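Local coordinates for glucose-1-phosphate uridylyltransferase (Sphingomonas elodea, PDB 2UX8), which probably catalyses the formation of UDP-glucose and diphosphate from alpha-D-glucose 1-phosphate and UTP, at residues C[184-187]-C[192-195]; C[217-222]-C[248-253]; C[197-202]-C[238-243]. One frame throughout, in Å; residues are numbered along the deposited sequence.

Interaction 1 (C[184-187]-C[192-195]); sequences PGTQ and TEVK
Glu193 faces both Gly185 and Thr186, because this antiparallel hairpin carries a beta bulge on the 184-187 strand. Pro184 with Val194 and Gln187 with Thr192 form non-hydrogen-bonded pairs on either side of it, with a register shift of one residue between them. The backbone groups of Glu193 are both used. Its carbonyl accepts Gly185 N, with N to O 2.7 Å and an N-H...O angle of 134°, while Pro184 CA offers a CA-H...O contact to the same oxygen. Glu193 N gives the straighter bond to Thr186 O, 2.9 Å at 167°, and Thr192 CA adds a CA-H contact to that acceptor. The bulge turns Thr186 N from the usual carbonyl partner toward the glutamate side chain, where it bonds weakly to Glu193 OE1 at 3.5 Å. Thr186 OG1 makes a second weak bond to this carboxylate oxygen, 3.3 Å from Glu193 OE1. The two side chains run side by side in the same direction; a chi1 of -47° sets Thr186 OG1 beside its own backbone N, on the side where Glu193 OE1 lies. Lys195 stretches its extended chain past Gly185, with CE 3.4 Å from Gly185 CA. Strand 191-198 is flanked by strand 252-256, whose Phe252 and Gly254 share backbone bonds with Val194 and Thr192, while Leu210 of strand 210-213 packs on Pro184 and Thr192.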
loop_
_atom_site.group_PDB
_atom_site.type_symbol
_atom_site.label_atom_id
_atom_site.label_comp_id
_atom_site.label_asym_id
_atom_site.label_seq_id
_atom_site.Cartn_x
_atom_site.Cartn_y
_atom_site.Cartn_z
ATOM N N PRO C 184 -23.584 35.911 -17.129
ATOM C CA PRO C 184 -24.996 35.699 -16.797
ATOM C C PRO C 184 -26.060 36.193 -17.755
ATOM O O PRO C 184 -25.891 37.207 -18.430
ATOM C CB PRO C 184 -25.123 36.370 -15.441
ATOM C CG PRO C 184 -24.273 37.571 -15.625
ATOM C CD PRO C 184 -23.031 37.012 -16.318
ATOM N N GLY C 185 -27.168 35.457 -17.779
ATOM C CA GLY C 185 -28.307 35.793 -18.607
ATOM C C GLY C 185 -29.488 35.968 -17.676
ATOM O O GLY C 185 -29.363 36.585 -16.621
ATOM N N THR C 186 -30.629 35.403 -18.043
ATOM C CA THR C 186 -31.845 35.508 -17.238
ATOM C C THR C 186 -31.758 34.783 -15.889
ATOM O O THR C 186 -31.239 33.673 -15.817
ATOM C CB THR C 186 -33.060 34.914 -18.008
ATOM O OG1 THR C 186 -33.080 35.410 -19.353
ATOM C CG2 THR C 186 -34.363 35.281 -17.317
ATOM N N GLN C 187 -32.271 35.403 -14.827
ATOM C CA GLN C 187 -32.279 34.772 -13.508
ATOM C C GLN C 187 -33.705 34.349 -13.234
ATOM O O GLN C 187 -34.633 35.115 -13.455
ATOM C CB GLN C 187 -31.858 35.738 -12.407
ATOM C CG GLN C 187 -30.533 36.429 -12.611
ATOM C CD GLN C 187 -30.206 37.344 -11.445
ATOM O OE1 GLN C 187 -29.803 36.883 -10.376
ATOM N NE2 GLN C 187 -30.404 38.650 -11.636
ATOM N N THR C 192 -29.721 30.724 -13.074
ATOM C CA THR C 192 -29.250 31.883 -13.794
ATOM C C THR C 192 -28.543 31.381 -15.052
ATOM O O THR C 192 -27.587 30.622 -14.976
ATOM C CB THR C 192 -28.325 32.747 -12.885
ATOM O OG1 THR C 192 -27.182 33.180 -13.625
ATOM C CG2 THR C 192 -27.886 31.970 -11.644
ATOM N N GLU C 193 -29.056 31.778 -16.212
ATOM C CA GLU C 193 -28.501 31.368 -17.496
ATOM C C GLU C 193 -27.034 31.719 -17.696
ATOM O O GLU C 193 -26.610 32.833 -17.401
ATOM C CB GLU C 193 -29.316 31.994 -18.628
ATOM C CG GLU C 193 -30.590 31.248 -18.968
ATOM C CD GLU C 193 -31.559 32.083 -19.777
ATOM O OE1 GLU C 193 -31.107 32.999 -20.498
ATOM O OE2 GLU C 193 -32.775 31.812 -19.697
ATOM N N VAL C 194 -26.263 30.764 -18.200
ATOM C CA VAL C 194 -24.850 30.993 -18.477
ATOM C C VAL C 194 -24.749 31.240 -19.977
ATOM O O VAL C 194 -25.022 30.351 -20.782
ATOM C CB VAL C 194 -23.978 29.764 -18.083
ATOM C CG1 VAL C 194 -24.666 28.509 -18.497
ATOM C CG2 VAL C 194 -22.604 29.832 -18.756
ATOM N N LYS C 195 -24.378 32.458 -20.350
ATOM C CA LYS C 195 -24.256 32.814 -21.757
ATOM C C LYS C 195 -22.816 32.681 -22.222
ATOM O O LYS C 195 -22.534 32.697 -23.416
ATOM C CB LYS C 195 -24.761 34.248 -21.980
ATOM C CG LYS C 195 -26.281 34.393 -21.873
ATOM C CD LYS C 195 -26.715 35.844 -21.993
ATOM C CE LYS C 195 -28.235 35.984 -21.977
ATOM N NZ LYS C 195 -28.675 37.415 -21.895
#

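Interaction 2 (C[217-222]-C[248-253]); sequences ILQPEV and GDQPFH
The side-chain amide of Gln250 lies against Gln219 and Glu221, and its flat group meets them in two different ways. Gln219 CG lies over one face of the amide, 3.8 Å from Gln250 OE1, while Gln219 CB is offset toward the edge, 3.9 Å from Gln250 NE2. Glu221 instead comes in beyond the end of the amide that carries the oxygen and nitrogen, placing its CG 3.6 Å from Gln250 NE2. The planes are far from stacked, the two amides being 71° apart and the Glu221 carboxylate 64° from the Gln250 amide. No hydrogen bond joins the two segments; Glu221 OE2 and Gln250 OE1 are 3.7 Å apart, and the carbon parts of Gln219 and Glu221 pack against the Gln250 amide. Gln250 reaches across with its chain extended beyond CG (chi2 172°), bridging backbones whose nearest CA atoms, Gln219 and Gln250, are 9.0 Å apart. The 217-222 segment bends into helix 221-228 with Val222 N bonded to Gln219 O at 2.8 Å. Asn164, at the start of strand 164-170, packs against Leu218, Gln219, Val222 and Gln250, and so links both sides. This is a junction at the ends of interior strands of the mixed sheet in the GT-A type nucleotidyltransferase fold, where strand 215-218 leads on to helix 221-228 beside the loop entering strand 252-256.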
loop_
_atom_site.group_PDB
_atom_site.type_symbol
_atom_site.label_atom_id
_atom_site.label_comp_id
_atom_site.label_asym_id
_atom_site.label_seq_id
_atom_site.Cartn_x
_atom_site.Cartn_y
_atom_site.Cartn_z
ATOM N N ILE C 217 -23.088 19.010 -13.238
ATOM C CA ILE C 217 -23.995 18.002 -13.767
ATOM C C ILE C 217 -23.863 18.242 -15.256
ATOM O O ILE C 217 -24.321 19.256 -15.764
ATOM C CB ILE C 217 -25.439 18.228 -13.368
ATOM C CG1 ILE C 217 -25.621 17.873 -11.897
ATOM C CG2 ILE C 217 -26.348 17.376 -14.247
ATOM C CD1 ILE C 217 -27.063 17.864 -11.429
ATOM N N LEU C 218 -23.221 17.318 -15.953
ATOM C CA LEU C 218 -22.983 17.484 -17.376
ATOM C C LEU C 218 -23.594 16.427 -18.272
ATOM O O LEU C 218 -23.833 15.300 -17.857
ATOM C CB LEU C 218 -21.482 17.531 -17.615
ATOM C CG LEU C 218 -20.843 18.654 -16.822
ATOM C CD1 LEU C 218 -19.373 18.393 -16.712
ATOM C CD2 LEU C 218 -21.138 20.008 -17.487
ATOM N N GLN C 219 -23.829 16.806 -19.522
ATOM C CA GLN C 219 -24.391 15.890 -20.503
ATOM C C GLN C 219 -23.251 15.179 -21.205
ATOM O O GLN C 219 -22.162 15.738 -21.373
ATOM C CB GLN C 219 -25.256 16.650 -21.513
ATOM C CG GLN C 219 -26.493 17.258 -20.881
ATOM C CD GLN C 219 -27.383 16.206 -20.257
ATOM O OE1 GLN C 219 -27.885 16.371 -19.150
ATOM N NE2 GLN C 219 -27.586 15.114 -20.969
ATOM N N PRO C 220 -23.489 13.935 -21.625
ATOM C CA PRO C 220 -22.490 13.113 -22.310
ATOM C C PRO C 220 -21.765 13.776 -23.480
ATOM O O PRO C 220 -20.650 13.376 -23.820
ATOM C CB PRO C 220 -23.283 11.866 -22.718
ATOM C CG PRO C 220 -24.696 12.367 -22.818
ATOM C CD PRO C 220 -24.796 13.257 -21.609
ATOM N N GLU C 221 -22.374 14.795 -24.084
ATOM C CA GLU C 221 -21.729 15.464 -25.208
ATOM C C GLU C 221 -20.447 16.142 -24.740
ATOM O O GLU C 221 -19.529 16.367 -25.530
ATOM C CB GLU C 221 -22.653 16.505 -25.852
ATOM C CG GLU C 221 -24.095 16.541 -25.346
ATOM C CD GLU C 221 -24.879 15.250 -25.595
ATOM O OE1 GLU C 221 -24.608 14.561 -26.608
ATOM O OE2 GLU C 221 -25.785 14.938 -24.784
ATOM N N VAL C 222 -20.377 16.459 -23.452
ATOM C CA VAL C 222 -19.184 17.107 -22.915
ATOM C C VAL C 222 -18.003 16.143 -22.899
ATOM O O VAL C 222 -16.862 16.555 -23.111
ATOM C CB VAL C 222 -19.416 17.643 -21.492
ATOM C CG1 VAL C 222 -18.187 18.429 -21.038
ATOM C CG2 VAL C 222 -20.666 18.522 -21.464
ATOM N N GLY C 248 -24.745 27.204 -26.946
ATOM C CA GLY C 248 -25.778 27.408 -27.935
ATOM C C GLY C 248 -26.770 26.305 -28.184
ATOM O O GLY C 248 -27.755 26.544 -28.853
ATOM N N ASP C 249 -26.562 25.097 -27.695
ATOM C CA ASP C 249 -27.585 24.132 -28.013
ATOM C C ASP C 249 -28.141 23.269 -26.906
ATOM O O ASP C 249 -28.914 22.351 -27.157
ATOM C CB ASP C 249 -27.183 23.311 -29.244
ATOM C CG ASP C 249 -26.238 22.207 -28.936
ATOM O OD1 ASP C 249 -26.582 21.370 -28.086
ATOM O OD2 ASP C 249 -25.164 22.165 -29.567
ATOM N N GLN C 250 -27.784 23.588 -25.669
ATOM C CA GLN C 250 -28.329 22.866 -24.537
ATOM C C GLN C 250 -28.501 23.795 -23.346
ATOM O O GLN C 250 -27.716 24.727 -23.148
ATOM C CB GLN C 250 -27.456 21.663 -24.183
ATOM C CG GLN C 250 -28.172 20.351 -24.456
ATOM C CD GLN C 250 -27.287 19.128 -24.315
ATOM O OE1 GLN C 250 -27.774 18.000 -24.331
ATOM N NE2 GLN C 250 -25.985 19.343 -24.189
ATOM N N PRO C 251 -29.569 23.577 -22.562
ATOM C CA PRO C 251 -29.890 24.372 -21.370
ATOM C C PRO C 251 -28.689 24.398 -20.433
ATOM O O PRO C 251 -28.254 23.349 -19.962
ATOM C CB PRO C 251 -31.050 23.601 -20.742
ATOM C CG PRO C 251 -31.719 22.963 -21.906
ATOM C CD PRO C 251 -30.575 22.521 -22.788
ATOM N N PHE C 252 -28.147 25.578 -20.162
ATOM C CA PHE C 252 -27.013 25.658 -19.265
ATOM C C PHE C 252 -27.277 26.715 -18.207
ATOM O O PHE C 252 -27.399 27.901 -18.509
ATOM C CB PHE C 252 -25.742 25.951 -20.054
ATOM C CG PHE C 252 -24.508 25.419 -19.405
ATOM C CD1 PHE C 252 -23.414 25.033 -20.169
ATOM C CD2 PHE C 252 -24.435 25.309 -18.023
ATOM C CE1 PHE C 252 -22.264 24.544 -19.564
ATOM C CE2 PHE C 252 -23.292 24.824 -17.409
ATOM C CZ PHE C 252 -22.200 24.439 -18.182
ATOM N N HIS C 253 -27.376 26.269 -16.960
ATOM C CA HIS C 253 -27.668 27.167 -15.857
ATOM C C HIS C 253 -26.708 27.086 -14.687
ATOM O O HIS C 253 -26.068 26.059 -14.446
ATOM C CB HIS C 253 -29.070 26.886 -15.339
ATOM C CG HIS C 253 -30.117 26.920 -16.402
ATOM N ND1 HIS C 253 -30.587 28.095 -16.943
ATOM C CD2 HIS C 253 -30.761 25.922 -17.048
ATOM C CE1 HIS C 253 -31.479 27.819 -17.877
ATOM N NE2 HIS C 253 -31.602 26.507 -17.960
#

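Interaction 3 (C[197-202]-C[238-243]); sequences LVEKPA and QLTDAM. With G1P (1-O-phosphono-alpha-D-glucopyranose), chain K.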
loop_
_atom_site.group_PDB
_atom_site.type_symbol
_atom_site.label_atom_id
_atom_site.label_comp_id
_atom_site.label_asym_id
_atom_site.label_seq_id
_atom_site.Cartn_x
_atom_site.Cartn_y
_atom_site.Cartn_z
ATOM N N LEU C 197 -18.453 31.689 -20.584
ATOM C CA LEU C 197 -17.579 31.396 -19.469
ATOM C C LEU C 197 -16.131 31.359 -19.893
ATOM O O LEU C 197 -15.794 30.810 -20.937
ATOM C CB LEU C 197 -17.984 30.063 -18.822
ATOM C CG LEU C 197 -18.052 28.778 -19.651
ATOM C CD1 LEU C 197 -18.757 27.706 -18.839
ATOM C CD2 LEU C 197 -18.814 29.011 -20.936
ATOM N N VAL C 198 -15.279 31.970 -19.083
ATOM C CA VAL C 198 -13.852 31.990 -19.353
ATOM C C VAL C 198 -13.123 31.477 -18.115
ATOM O O VAL C 198 -13.462 31.850 -16.988
ATOM C CB VAL C 198 -13.368 33.411 -19.691
ATOM C CG1 VAL C 198 -13.943 33.845 -21.024
ATOM C CG2 VAL C 198 -13.794 34.379 -18.607
ATOM N N GLU C 199 -12.140 30.608 -18.328
ATOM C CA GLU C 199 -11.346 30.023 -17.240
ATOM C C GLU C 199 -10.444 31.131 -16.701
ATOM O O GLU C 199 -9.872 31.830 -17.473
ATOM C CB GLU C 199 -10.461 28.897 -17.795
ATOM C CG GLU C 199 -10.476 27.580 -17.024
ATOM C CD GLU C 199 -10.427 27.755 -15.525
ATOM O OE1 GLU C 199 -9.584 28.520 -15.028
ATOM O OE2 GLU C 199 -11.232 27.114 -14.835
ATOM N N LYS C 200 -10.310 31.307 -15.399
ATOM C CA LYS C 200 -9.444 32.358 -14.841
ATOM C C LYS C 200 -9.084 33.587 -15.704
ATOM O O LYS C 200 -7.951 33.716 -16.173
ATOM C CB LYS C 200 -8.144 31.728 -14.337
ATOM C CG LYS C 200 -8.342 30.681 -13.265
ATOM C CD LYS C 200 -7.046 30.373 -12.544
ATOM C CE LYS C 200 -7.261 29.307 -11.485
ATOM N NZ LYS C 200 -6.057 29.054 -10.660
ATOM N N PRO C 201 -10.032 34.522 -15.895
ATOM C CA PRO C 201 -9.768 35.722 -16.699
ATOM C C PRO C 201 -8.697 36.610 -16.061
ATOM O O PRO C 201 -8.391 36.463 -14.879
ATOM C CB PRO C 201 -11.125 36.407 -16.735
ATOM C CG PRO C 201 -11.690 36.060 -15.393
ATOM C CD PRO C 201 -11.369 34.592 -15.278
ATOM N N ALA C 202 -8.135 37.526 -16.846
ATOM C CA ALA C 202 -7.116 38.448 -16.353
ATOM C C ALA C 202 -7.812 39.453 -15.442
ATOM O O ALA C 202 -9.000 39.720 -15.602
ATOM C CB ALA C 202 -6.450 39.162 -17.517
ATOM N N GLN C 238 -9.064 20.580 -22.268
ATOM C CA GLN C 238 -9.621 21.044 -21.010
ATOM C C GLN C 238 -11.128 21.387 -21.021
ATOM O O GLN C 238 -11.714 21.703 -22.058
ATOM C CB GLN C 238 -8.768 22.186 -20.467
ATOM C CG GLN C 238 -9.518 23.265 -19.740
ATOM C CD GLN C 238 -9.069 24.619 -20.229
ATOM O OE1 GLN C 238 -8.551 24.738 -21.347
ATOM N NE2 GLN C 238 -9.272 25.650 -19.418
ATOM N N LEU C 239 -11.692 21.307 -19.808
ATOM C CA LEU C 239 -13.119 21.391 -19.462
ATOM C C LEU C 239 -13.963 22.619 -19.622
ATOM O O LEU C 239 -15.091 22.565 -20.148
ATOM C CB LEU C 239 -13.285 20.909 -18.020
ATOM C CG LEU C 239 -14.729 20.822 -17.518
ATOM C CD1 LEU C 239 -15.401 19.562 -18.055
ATOM C CD2 LEU C 239 -14.723 20.814 -15.994
ATOM N N THR C 240 -13.458 23.713 -19.076
ATOM C CA THR C 240 -14.220 24.928 -19.211
ATOM C C THR C 240 -14.470 25.064 -20.678
ATOM O O THR C 240 -15.609 25.127 -21.129
ATOM C CB THR C 240 -13.475 26.203 -18.882
ATOM O OG1 THR C 240 -12.094 25.926 -18.672
ATOM C CG2 THR C 240 -14.081 26.842 -17.690
ATOM N N ASP C 241 -13.383 25.143 -21.434
ATOM C CA ASP C 241 -13.532 25.298 -22.874
ATOM C C ASP C 241 -14.439 24.276 -23.467
ATOM O O ASP C 241 -14.836 24.433 -24.606
ATOM C CB ASP C 241 -12.238 25.116 -23.663
ATOM C CG ASP C 241 -11.051 25.070 -22.796
ATOM O OD1 ASP C 241 -10.701 23.960 -22.325
ATOM O OD2 ASP C 241 -10.476 26.158 -22.576
ATOM N N ALA C 242 -14.735 23.198 -22.763
ATOM C CA ALA C 242 -15.576 22.192 -23.389
ATOM C C ALA C 242 -17.015 22.478 -23.098
ATOM O O ALA C 242 -17.868 22.262 -23.948
ATOM C CB ALA C 242 -15.206 20.791 -22.917
ATOM N N MET C 243 -17.287 22.962 -21.893
ATOM C CA MET C 243 -18.650 23.318 -21.531
ATOM C C MET C 243 -19.091 24.464 -22.433
ATOM O O MET C 243 -20.234 24.531 -22.868
ATOM C CB MET C 243 -18.708 23.755 -20.081
ATOM C CG MET C 243 -18.211 22.699 -19.146
ATOM S SD MET C 243 -18.561 23.125 -17.463
ATOM C CE MET C 243 -17.066 24.040 -17.050
HETATM C C1 G1P K . -11.636 24.458 -11.382
HETATM C C2 G1P K . -12.327 25.018 -12.642
HETATM C C3 G1P K . -12.688 26.491 -12.391
HETATM C C4 G1P K . -13.647 26.543 -11.205
HETATM C C5 G1P K . -12.928 25.942 -9.977
HETATM C C6 G1P K . -13.883 25.965 -8.773
HETATM O O1 G1P K . -10.408 25.187 -11.158
HETATM O O2 G1P K . -11.430 24.919 -13.747
HETATM O O3 G1P K . -13.331 27.028 -13.539
HETATM O O4 G1P K . -14.001 27.902 -10.949
HETATM O O5 G1P K . -12.550 24.561 -10.243
HETATM O O6 G1P K . -13.248 25.406 -7.620
HETATM P P G1P K . -9.556 24.503 -9.957
HETATM O O1P G1P K . -9.268 23.079 -10.261
HETATM O O2P G1P K . -8.188 25.314 -9.762
HETATM O O3P G1P K . -10.382 24.589 -8.576
#
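Glu199 comes off the end of strand 191-198 and faces Thr240 of helix 240-244, in the sugar pocket of this GT-A type nucleotidyltransferase fold. In the first shell, a single carboxylate oxygen holds two neighbouring hydroxyls of glucose 1-phosphate: ligand O2 and ligand O3 both donate to Glu199 OE2, each at 2.5 Å, very short as modelled. One oxygen thus takes both hydroxyls, a bifurcated acceptor on the O2/O3 side of the ring; the phosphate sits on C1, next to the carbon that bears O2. Backbone groups of Gly180 and Val212, the N of the first and the O of the second, also bind the ligand.

One shell out, the carbon part of Glu199 lies against Thr240. Thr240 crosses it at about a right angle, with Thr240 CG2 3.7 Å from Glu199 CG and 4.0 Å from Glu199 OE2, which brings a methyl group near the oxygen that binds the sugar, though the fine detail of this packing is doubtful. A bend in the glutamate chain at chi2 (-43°) carries the carboxylate on past Thr240 to the ligand. Gln238 also lies near Glu199, but the placement of its amide is doubtful.

Farther out, Leu197 and Met243 connect strand and helix by apolar contact, their side chains also roughly perpendicular. Leu197 CG sits between its backbone N and carbonyl carbon (chi1 56°), which sends the branch to the helix. Met243 is backed by Tyr216 and Leu218 of strand 215-218, and its N bonds to Leu239 O at 2.8 Å. Gln244 NE2 bonds to Leu197 O, a polar tie beside the apolar one. At the heart of that apolar touch, Leu197 CD1 lies 4.1 Å from Met243 CB.

How the interactions relate
From the N terminus, interaction 1 comes first and is complete within a tight hairpin, its return strand closing only five residues after the outgoing segment. Strand 191-198 then runs on into 197-202, where interaction 3 opens. Interaction 2 opens at 217-222, before interaction 3 closes at 238-243, and closes last at 248-253; these two longer loops therefore cross, whereas interaction 1 precedes both. Val194 N to Phe252 O, a probable hydrogen bond, joins interactions 1 and 2 through adjacent strands. Met243 packs on Phe252 and Leu218, joining interactions 2 and 3. Together they tie the outer hairpin, helix 240-244 and the sugar pocket to the mixed sheet.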